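Local coordinates for iron-binding zinc finger CDGSH type domain-containing protein (Magnetospirillum magneticum, PDB 3TBN) that binds two [2Fe-2S] clusters, one in each of its two CDGSH-type iron-sulfur motifs, at residues Cys71-Ala76 with Asp81-Thr86. Residues are numbered along the deposited sequence; the frame is centred on the assembly and turned at random.
Sequences CKASKA and DGTHKT. With FES (Fe2/s2 (inorganic) cluster), chain C.
Asp81 OD1 accepts twice from its own loop, while its partner oxygen joins that loop to Lys75: Thr83 OG1 donates to Asp81 OD1 from 2.6 Å on the syn side, near the carboxylate plane, and Thr83 N from the anti side, which makes an Asx turn. The other oxygen, Asp81 OD2, reaches across to Lys75 N at 2.9 Å, a bent bond (141° at the hydrogen) that arrives from above the plane. With CG lodged between the backbone N and the carbonyl carbon (chi1 72°), the carboxylate is directed at Ser74 and Lys75. Ser74 OG lies beside it at 3.3 Å from Asp81 CG, but is engaged in an ST turn with Ala76 N and in a hydrogen bond with Leu79 O. An asparagine in place of Asp81 has an NH2 where one carboxylate oxygen was, which would probably leave either the Lys75 amide or the Thr83 amide facing a donor instead of its acceptor. Both loops belong to the second CDGSH motif, whose three-cysteine, one-histidine ligation of a [2Fe-2S] cluster is split between iron atoms: Cys71 SG holds FE2 together with Cys69, while His84 ND1 binds FE1 at 2.1 Å beside Cys80. The bridging sulfide S2 sits 3.4 Å from Thr83 N. Away from the cluster, Thr83 projects its methyl, anti to the backbone N, against Ala73, with Thr83 CG2 3.4 Å from Ala73 O and 3.9 Å from Ala73 CB. The Lys75 chain crosses Thr83 at about a right angle and lays CD 3.3 Å from Thr83 OG1.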
ATOM      1  N   CYS A  71       3.049   5.131   0.339  0.95  6.53           N
ATOM      2  CA  CYS A  71       4.380   5.087   0.945  0.99  7.65           C
ATOM      3  C   CYS A  71       4.687   3.724   1.556  0.93  6.65           C
ATOM      4  O   CYS A  71       5.851   3.401   1.804  0.91  7.72           O
ATOM      5  CB  CYS A  71       4.536   6.186   2.008  0.99  8.63           C
ATOM      6  SG  CYS A  71       3.636   5.911   3.561  0.93  7.58           S
ATOM      7  N   LYS A  72       3.627   2.952   1.794  0.97  6.80           N
ATOM      8  CA  LYS A  72       3.659   1.597   2.354  0.95  7.17           C
ATOM      9  C   LYS A  72       3.999   1.548   3.847  0.97  7.87           C
ATOM     10  O   LYS A  72       4.190   0.467   4.405  0.91  9.80           O
ATOM     11  CB  LYS A  72       4.562   0.677   1.523  1.00  7.83           C
ATOM     12  CG  LYS A  72       4.288   0.754   0.016  0.99  7.34           C
ATOM     13  CD  LYS A  72       2.797   0.687  -0.311  1.00  7.45           C
ATOM     14  CE  LYS A  72       2.547   0.737  -1.815  1.00  7.23           C
ATOM     15  NZ  LYS A  72       1.090   0.760  -2.135  0.99  7.35           N
ATOM     16  N   ALA A  73       4.011   2.709   4.496  0.98  7.60           N
ATOM     17  CA  ALA A  73       4.342   2.795   5.915  0.99  8.80           C
ATOM     18  C   ALA A  73       3.147   3.137   6.816  0.92  8.16           C
ATOM     19  O   ALA A  73       3.318   3.305   8.018  0.92  9.48           O
ATOM     20  CB  ALA A  73       5.466   3.800   6.127  0.99 11.07           C
ATOM     21  N   SER A  74       1.943   3.234   6.262  0.96  8.46           N
ATOM     22  CA  SER A  74       0.774   3.505   7.088  0.96  8.68           C
ATOM     23  C   SER A  74       0.694   2.532   8.257  0.96  8.88           C
ATOM     24  O   SER A  74       0.967   1.341   8.107  0.90  9.42           O
ATOM     25  CB  SER A  74      -0.500   3.389   6.268  0.98  8.85           C
ATOM     26  OG  SER A  74      -1.622   3.546   7.117  0.92  9.06           O
ATOM     27  N   LYS A  75       0.294   3.040   9.418  0.95  9.78           N
ATOM     28  CA  LYS A  75       0.048   2.187  10.572  1.00 11.77           C
ATOM     29  C   LYS A  75      -1.362   1.595  10.545  0.90 12.20           C
ATOM     30  O   LYS A  75      -1.721   0.800  11.412  0.86 15.01           O
ATOM     31  CB  LYS A  75       0.271   2.962  11.874  1.00 17.90           C
ATOM     32  CG  LYS A  75       1.736   3.111  12.272  0.83 27.05           C
ATOM     33  CD  LYS A  75       2.443   4.186  11.469  0.81 33.41           C
ATOM     34  CE  LYS A  75       3.668   4.722  12.206  0.70 38.65           C
ATOM     35  NZ  LYS A  75       4.823   3.782  12.188  0.76 45.43           N
ATOM     36  N   ALA A  76      -2.155   1.993   9.552  0.97 11.11           N
ATOM     37  CA  ALA A  76      -3.513   1.487   9.379  1.00 12.11           C
ATOM     38  C   ALA A  76      -3.702   1.022   7.937  0.93 10.09           C
ATOM     39  O   ALA A  76      -4.598   1.484   7.233  0.90 10.41           O
ATOM     40  CB  ALA A  76      -4.523   2.566   9.726  0.99 17.03           C
ATOM     41  N   ASP A  81      -2.751   7.060   6.488  0.97  8.14           N
ATOM     42  CA  ASP A  81      -3.013   7.625   7.808  0.96  8.18           C
ATOM     43  C   ASP A  81      -2.114   8.823   8.099  0.92  8.03           C
ATOM     44  O   ASP A  81      -2.046   9.298   9.234  0.92  9.05           O
ATOM     45  CB  ASP A  81      -2.874   6.565   8.906  0.98  9.12           C
ATOM     46  CG  ASP A  81      -1.440   6.153   9.155  0.90  9.42           C
ATOM     47  OD1 ASP A  81      -0.547   6.567   8.391  0.85  9.21           O
ATOM     48  OD2 ASP A  81      -1.205   5.390  10.115  0.83 10.70           O
ATOM     49  N   GLY A  82      -1.437   9.318   7.068  0.97  8.76           N
ATOM     50  CA  GLY A  82      -0.576  10.481   7.195  0.97 10.00           C
ATOM     51  C   GLY A  82       0.880  10.178   7.505  0.98  9.60           C
ATOM     52  O   GLY A  82       1.696  11.094   7.572  0.94  9.88           O
ATOM     53  N   THR A  83       1.220   8.907   7.688  0.93  9.30           N
ATOM     54  CA  THR A  83       2.593   8.526   8.006  0.92  9.75           C
ATOM     55  C   THR A  83       3.569   9.008   6.932  0.87  9.32           C
ATOM     56  O   THR A  83       4.718   9.320   7.230  0.90 11.10           O
ATOM     57  CB  THR A  83       2.716   7.007   8.203  0.96 11.55           C
ATOM     58  OG1 THR A  83       1.924   6.612   9.331  0.93 11.25           O
ATOM     59  CG2 THR A  83       4.166   6.607   8.444  1.00 14.83           C
ATOM     60  N   HIS A  84       3.103   9.098   5.690  0.95  9.79           N
ATOM     61  CA  HIS A  84       3.952   9.565   4.592  0.97 10.15           C
ATOM     62  C   HIS A  84       4.545  10.945   4.861  0.95 11.46           C
ATOM     63  O   HIS A  84       5.582  11.293   4.299  0.93 13.43           O
ATOM     64  CB  HIS A  84       3.169   9.583   3.276  1.00 10.50           C
ATOM     65  CG  HIS A  84       2.071  10.600   3.234  0.93  9.99           C
ATOM     66  ND1 HIS A  84       0.763  10.300   3.553  0.94  9.24           N
ATOM     67  CD2 HIS A  84       2.089  11.916   2.918  0.94 12.10           C
ATOM     68  CE1 HIS A  84       0.023  11.388   3.430  0.93 10.35           C
ATOM     69  NE2 HIS A  84       0.804  12.382   3.046  0.89 11.52           N
ATOM     70  N   LYS A  85       3.896  11.726   5.721  1.00 12.91           N
ATOM     71  CA  LYS A  85       4.340  13.086   6.010  0.95 15.64           C
ATOM     72  C   LYS A  85       5.648  13.132   6.794  0.77 15.52           C
ATOM     73  O   LYS A  85       6.395  14.104   6.694  0.75 18.25           O
ATOM     74  CB  LYS A  85       3.264  13.841   6.792  1.00 16.61           C
ATOM     75  CG  LYS A  85       1.936  13.951   6.062  1.00 17.63           C
ATOM     76  CD  LYS A  85       0.907  14.680   6.902  1.00 19.55           C
ATOM     77  CE  LYS A  85       1.261  16.152   7.043  0.92 21.12           C
ATOM     78  NZ  LYS A  85       0.454  16.838   8.084  1.00 21.45           N
ATOM     79  N   THR A  86       5.919  12.102   7.589  0.98 17.40           N
ATOM     80  CA  THR A  86       7.099  12.104   8.450  0.97 20.95           C
ATOM     81  C   THR A  86       8.093  11.015   8.068  0.76 18.75           C
ATOM     82  O   THR A  86       9.175  10.912   8.648  0.79 18.90           O
ATOM     83  CB  THR A  86       6.709  11.916   9.926  0.67 27.52           C
ATOM     84  OG1 THR A  86       5.941  10.717  10.069  0.74 29.54           O
ATOM     85  CG2 THR A  86       5.890  13.102  10.422  0.57 35.06           C
TER
HETATM   86 FE1  FES C  81      -0.134   8.351   3.481  0.92  7.56          FE
HETATM   87 FE2  FES C  81       1.286   6.042   3.247  0.87  6.54          FE
HETATM   88  S1  FES C  81       0.685   7.433   1.616  0.94  7.34           S
HETATM   89  S2  FES C  81       0.415   6.917   5.092  0.92  7.56           S